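Local structure of titin (Homo sapiens, 2A38) at residues 163-175 / 182-194. The protein is a giant structural protein of the muscle sarcomere, whose N-terminal part is a tandem of two immunoglobulin-like domains. Residues are numbered along the deposited sequence; the frame is centred on the assembly and turned at random.
Sequences IAEAYPEDSGTYS and VGRATSTAELLVQ
Leu191 meets Tyr174 on the inner face of the hairpin formed by strands 172-180 and 183-193. Its CD2 lies obliquely against the ring, 3.6 Å from CE1 of Tyr174. The same methyl meets Ile163 CD1 tip to tip. On the outer face, Thr173 OG1 donates to Glu190 OE1 at 3.0 Å, and OE1 accepts on its syn lone pair, the side of its partner oxygen. Glu190 reaches it because its chain bends at chi2 (62°). Were Glu190 replaced by an alanine, the Thr173 hydroxyl would probably lose this acceptor. Backbone bonds join Gly172 to Leu191 and Tyr174 to Ala189 in antiparallel register. Beyond Gly172, Ser171 OG takes over: Val193 N donates to it at 2.9 Å. Val193 CG1 packs on the backbone of Ala166 and Tyr167.

Further out, Tyr174 OH donates to Asp170 O at 2.7 Å, in the carbonyl plane. This is the tyrosine corner of Greek-key immunoglobulin domains. Asp170 OD2 in turn accepts from Tyr167 N, with an N-H...O angle of 176°. Phe150 of the other sheet touches Ile163, Asp170 and Tyr174. The chemistry implies a largely apolar inner face, an outer face where Thr173 and Glu190 pair by a hydrogen bond, and a connection between the two sheets held by the hydrogen bonds of Tyr174, Asp170 and Tyr167.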
loop_
_atom_site.group_PDB
_atom_site.type_symbol
_atom_site.label_atom_id
_atom_site.label_comp_id
_atom_site.label_asym_id
_atom_site.label_seq_id
_atom_site.Cartn_x
_atom_site.Cartn_y
_atom_site.Cartn_z
ATOM N N ILE A 163 -12.756 -19.341 22.901
ATOM C CA ILE A 163 -13.748 -19.811 23.858
ATOM C C ILE A 163 -12.938 -20.847 24.628
ATOM O O ILE A 163 -12.646 -21.930 24.119
ATOM C CB ILE A 163 -14.954 -20.454 23.142
ATOM C CG1 ILE A 163 -15.532 -19.459 22.130
ATOM C CG2 ILE A 163 -16.031 -20.817 24.144
ATOM C CD1 ILE A 163 -16.663 -20.015 21.309
ATOM N N ALA A 164 -12.535 -20.474 25.837
ATOM C CA ALA A 164 -11.707 -21.313 26.687
ATOM C C ALA A 164 -12.326 -22.661 27.045
ATOM O O ALA A 164 -11.635 -23.688 27.068
ATOM C CB ALA A 164 -11.344 -20.548 27.954
ATOM N N GLU A 165 -13.621 -22.648 27.344
ATOM C CA GLU A 165 -14.362 -23.853 27.695
ATOM C C GLU A 165 -15.711 -23.760 27.012
ATOM O O GLU A 165 -16.597 -23.043 27.477
ATOM C CB GLU A 165 -14.589 -23.930 29.197
ATOM C CG GLU A 165 -13.425 -24.408 29.997
ATOM C CD GLU A 165 -13.745 -24.429 31.474
ATOM O OE1 GLU A 165 -14.646 -25.193 31.889
ATOM O OE2 GLU A 165 -13.097 -23.666 32.220
ATOM N N ALA A 166 -15.866 -24.482 25.914
ATOM C CA ALA A 166 -17.103 -24.456 25.162
ATOM C C ALA A 166 -18.150 -25.408 25.724
ATOM O O ALA A 166 -17.870 -26.588 25.928
ATOM C CB ALA A 166 -16.818 -24.800 23.720
ATOM N N TYR A 167 -19.346 -24.878 25.976
ATOM C CA TYR A 167 -20.478 -25.662 26.481
ATOM C C TYR A 167 -21.644 -25.505 25.508
ATOM O O TYR A 167 -21.665 -24.560 24.720
ATOM C CB TYR A 167 -20.881 -25.200 27.891
ATOM C CG TYR A 167 -19.859 -25.588 28.934
ATOM C CD1 TYR A 167 -18.913 -24.669 29.393
ATOM C CD2 TYR A 167 -19.764 -26.909 29.379
ATOM C CE1 TYR A 167 -17.888 -25.060 30.261
ATOM C CE2 TYR A 167 -18.744 -27.313 30.242
ATOM C CZ TYR A 167 -17.805 -26.385 30.673
ATOM O OH TYR A 167 -16.760 -26.801 31.470
ATOM N N PRO A 168 -22.625 -26.429 25.545
ATOM C CA PRO A 168 -23.796 -26.394 24.655
ATOM C C PRO A 168 -24.467 -25.018 24.471
ATOM O O PRO A 168 -24.935 -24.705 23.382
ATOM C CB PRO A 168 -24.727 -27.424 25.280
ATOM C CG PRO A 168 -23.771 -28.434 25.811
ATOM C CD PRO A 168 -22.732 -27.559 26.485
ATOM N N GLU A 169 -24.518 -24.205 25.523
ATOM C CA GLU A 169 -25.111 -22.870 25.436
ATOM C C GLU A 169 -24.360 -21.947 24.458
ATOM O O GLU A 169 -24.902 -20.917 24.034
ATOM C CB GLU A 169 -25.132 -22.220 26.822
ATOM C CG GLU A 169 -26.302 -22.638 27.695
ATOM C CD GLU A 169 -26.185 -22.141 29.137
ATOM O OE1 GLU A 169 -25.731 -20.990 29.350
ATOM O OE2 GLU A 169 -26.564 -22.905 30.056
ATOM N N ASP A 170 -23.123 -22.316 24.105
ATOM C CA ASP A 170 -22.293 -21.522 23.189
ATOM C C ASP A 170 -22.471 -21.881 21.712
ATOM O O ASP A 170 -21.872 -21.256 20.840
ATOM C CB ASP A 170 -20.811 -21.663 23.546
ATOM C CG ASP A 170 -20.518 -21.310 24.993
ATOM O OD1 ASP A 170 -21.038 -20.279 25.473
ATOM O OD2 ASP A 170 -19.757 -22.057 25.649
ATOM N N SER A 171 -23.271 -22.902 21.431
ATOM C CA SER A 171 -23.513 -23.289 20.054
ATOM C C SER A 171 -24.264 -22.153 19.359
ATOM O O SER A 171 -24.988 -21.381 19.994
ATOM C CB SER A 171 -24.358 -24.562 20.000
ATOM O OG SER A 171 -23.698 -25.647 20.633
ATOM N N GLY A 172 -24.096 -22.048 18.048
ATOM C CA GLY A 172 -24.789 -21.005 17.326
ATOM C C GLY A 172 -24.054 -20.560 16.086
ATOM O O GLY A 172 -23.039 -21.147 15.700
ATOM N N THR A 173 -24.582 -19.518 15.457
ATOM C CA THR A 173 -23.985 -18.971 14.251
ATOM C C THR A 173 -23.041 -17.841 14.614
ATOM O O THR A 173 -23.455 -16.840 15.196
ATOM C CB THR A 173 -25.060 -18.438 13.302
ATOM O OG1 THR A 173 -25.862 -19.530 12.837
ATOM C CG2 THR A 173 -24.424 -17.752 12.114
ATOM N N TYR A 174 -21.766 -18.018 14.288
ATOM C CA TYR A 174 -20.774 -17.001 14.577
ATOM C C TYR A 174 -20.391 -16.298 13.301
ATOM O O TYR A 174 -20.202 -16.936 12.272
ATOM C CB TYR A 174 -19.535 -17.615 15.228
ATOM C CG TYR A 174 -19.770 -17.997 16.668
ATOM C CD1 TYR A 174 -20.514 -19.132 16.998
ATOM C CD2 TYR A 174 -19.303 -17.191 17.703
ATOM C CE1 TYR A 174 -20.788 -19.451 18.321
ATOM C CE2 TYR A 174 -19.572 -17.499 19.026
ATOM C CZ TYR A 174 -20.315 -18.630 19.330
ATOM O OH TYR A 174 -20.592 -18.929 20.641
ATOM N N SER A 175 -20.293 -14.976 13.366
ATOM C CA SER A 175 -19.925 -14.201 12.194
ATOM C C SER A 175 -19.022 -13.024 12.534
ATOM O O SER A 175 -18.933 -12.582 13.682
ATOM C CB SER A 175 -21.178 -13.677 11.511
ATOM O OG SER A 175 -21.956 -12.938 12.430
ATOM N N VAL A 182 -14.700 1.881 1.574
ATOM C CA VAL A 182 -15.043 1.346 0.271
ATOM C C VAL A 182 -15.874 0.078 0.238
ATOM O O VAL A 182 -16.287 -0.348 -0.836
ATOM C CB VAL A 182 -13.786 1.134 -0.602
ATOM C CG1 VAL A 182 -13.294 2.476 -1.086
ATOM C CG2 VAL A 182 -12.697 0.436 0.180
ATOM N N GLY A 183 -16.141 -0.527 1.389
ATOM C CA GLY A 183 -16.945 -1.729 1.360
ATOM C C GLY A 183 -17.132 -2.461 2.669
ATOM O O GLY A 183 -16.605 -2.074 3.710
ATOM N N ARG A 184 -17.907 -3.536 2.597
ATOM C CA ARG A 184 -18.188 -4.371 3.748
ATOM C C ARG A 184 -18.108 -5.829 3.326
ATOM O O ARG A 184 -18.550 -6.199 2.246
ATOM C CB ARG A 184 -19.586 -4.092 4.298
ATOM C CG ARG A 184 -19.902 -4.881 5.570
ATOM C CD ARG A 184 -21.376 -4.795 5.904
ATOM N NE ARG A 184 -22.170 -5.395 4.841
ATOM C CZ ARG A 184 -23.459 -5.149 4.648
ATOM N NH1 ARG A 184 -24.097 -4.302 5.449
ATOM N NH2 ARG A 184 -24.117 -5.754 3.661
ATOM N N ALA A 185 -17.531 -6.645 4.192
ATOM C CA ALA A 185 -17.393 -8.067 3.950
ATOM C C ALA A 185 -17.838 -8.778 5.224
ATOM O O ALA A 185 -17.662 -8.249 6.324
ATOM C CB ALA A 185 -15.943 -8.394 3.649
ATOM N N THR A 186 -18.420 -9.965 5.086
ATOM C CA THR A 186 -18.840 -10.720 6.256
ATOM C C THR A 186 -18.435 -12.175 6.105
ATOM O O THR A 186 -18.364 -12.699 5.000
ATOM C CB THR A 186 -20.366 -10.635 6.495
ATOM O OG1 THR A 186 -21.056 -11.358 5.467
ATOM C CG2 THR A 186 -20.825 -9.184 6.482
ATOM N N SER A 187 -18.149 -12.811 7.235
ATOM C CA SER A 187 -17.737 -14.204 7.280
ATOM C C SER A 187 -18.607 -14.880 8.336
ATOM O O SER A 187 -18.791 -14.346 9.434
ATOM C CB SER A 187 -16.259 -14.288 7.669
ATOM O OG SER A 187 -15.773 -15.617 7.639
ATOM N N THR A 188 -19.159 -16.042 8.005
ATOM C CA THR A 188 -20.015 -16.754 8.943
ATOM C C THR A 188 -19.601 -18.201 9.076
ATOM O O THR A 188 -19.094 -18.799 8.128
ATOM C CB THR A 188 -21.493 -16.748 8.499
ATOM O OG1 THR A 188 -21.857 -15.439 8.044
ATOM C CG2 THR A 188 -22.396 -17.132 9.670
ATOM N N ALA A 189 -19.841 -18.756 10.258
ATOM C CA ALA A 189 -19.524 -20.148 10.552
ATOM C C ALA A 189 -20.468 -20.665 11.630
ATOM O O ALA A 189 -21.027 -19.900 12.420
ATOM C CB ALA A 189 -18.087 -20.277 11.021
ATOM N N GLU A 190 -20.619 -21.981 11.663
ATOM C CA GLU A 190 -21.486 -22.637 12.619
ATOM C C GLU A 190 -20.672 -23.352 13.684
ATOM O O GLU A 190 -19.806 -24.165 13.374
ATOM C CB GLU A 190 -22.350 -23.659 11.886
ATOM C CG GLU A 190 -23.639 -23.989 12.590
ATOM C CD GLU A 190 -24.536 -22.776 12.731
ATOM O OE1 GLU A 190 -24.635 -21.995 11.749
ATOM O OE2 GLU A 190 -25.147 -22.609 13.815
ATOM N N LEU A 191 -20.942 -23.049 14.944
ATOM C CA LEU A 191 -20.246 -23.713 16.031
ATOM C C LEU A 191 -21.221 -24.631 16.754
ATOM O O LEU A 191 -22.247 -24.172 17.243
ATOM C CB LEU A 191 -19.701 -22.696 17.020
ATOM C CG LEU A 191 -19.161 -23.354 18.285
ATOM C CD1 LEU A 191 -17.965 -24.263 17.950
ATOM C CD2 LEU A 191 -18.770 -22.270 19.272
ATOM N N LEU A 192 -20.905 -25.920 16.811
ATOM C CA LEU A 192 -21.761 -26.888 17.496
ATOM C C LEU A 192 -21.024 -27.563 18.644
ATOM O O LEU A 192 -19.955 -28.126 18.449
ATOM C CB LEU A 192 -22.243 -27.969 16.527
ATOM C CG LEU A 192 -23.417 -27.680 15.588
ATOM C CD1 LEU A 192 -23.260 -26.325 14.925
ATOM C CD2 LEU A 192 -23.483 -28.781 14.541
ATOM N N VAL A 193 -21.602 -27.499 19.838
ATOM C CA VAL A 193 -21.007 -28.126 21.008
ATOM C C VAL A 193 -21.946 -29.213 21.528
ATOM O O VAL A 193 -23.108 -28.941 21.828
ATOM C CB VAL A 193 -20.763 -27.099 22.137
ATOM C CG1 VAL A 193 -20.012 -27.757 23.282
ATOM C CG2 VAL A 193 -19.977 -25.923 21.605
ATOM N N GLN A 194 -21.443 -30.442 21.626
ATOM C CA GLN A 194 -22.243 -31.566 22.116
ATOM C C GLN A 194 -22.240 -31.668 23.645
ATOM O O GLN A 194 -21.143 -31.541 24.234
ATOM C CB GLN A 194 -21.714 -32.877 21.539
ATOM C CG GLN A 194 -21.817 -32.984 20.038
ATOM C CD GLN A 194 -21.514 -34.385 19.539
ATOM O OE1 GLN A 194 -21.576 -34.652 18.341
ATOM N NE2 GLN A 194 -21.184 -35.289 20.459
ATOM O OXT GLN A 194 -23.324 -31.900 24.236
HETATM O O HOH W 1 -25.951 -27.904 21.708
#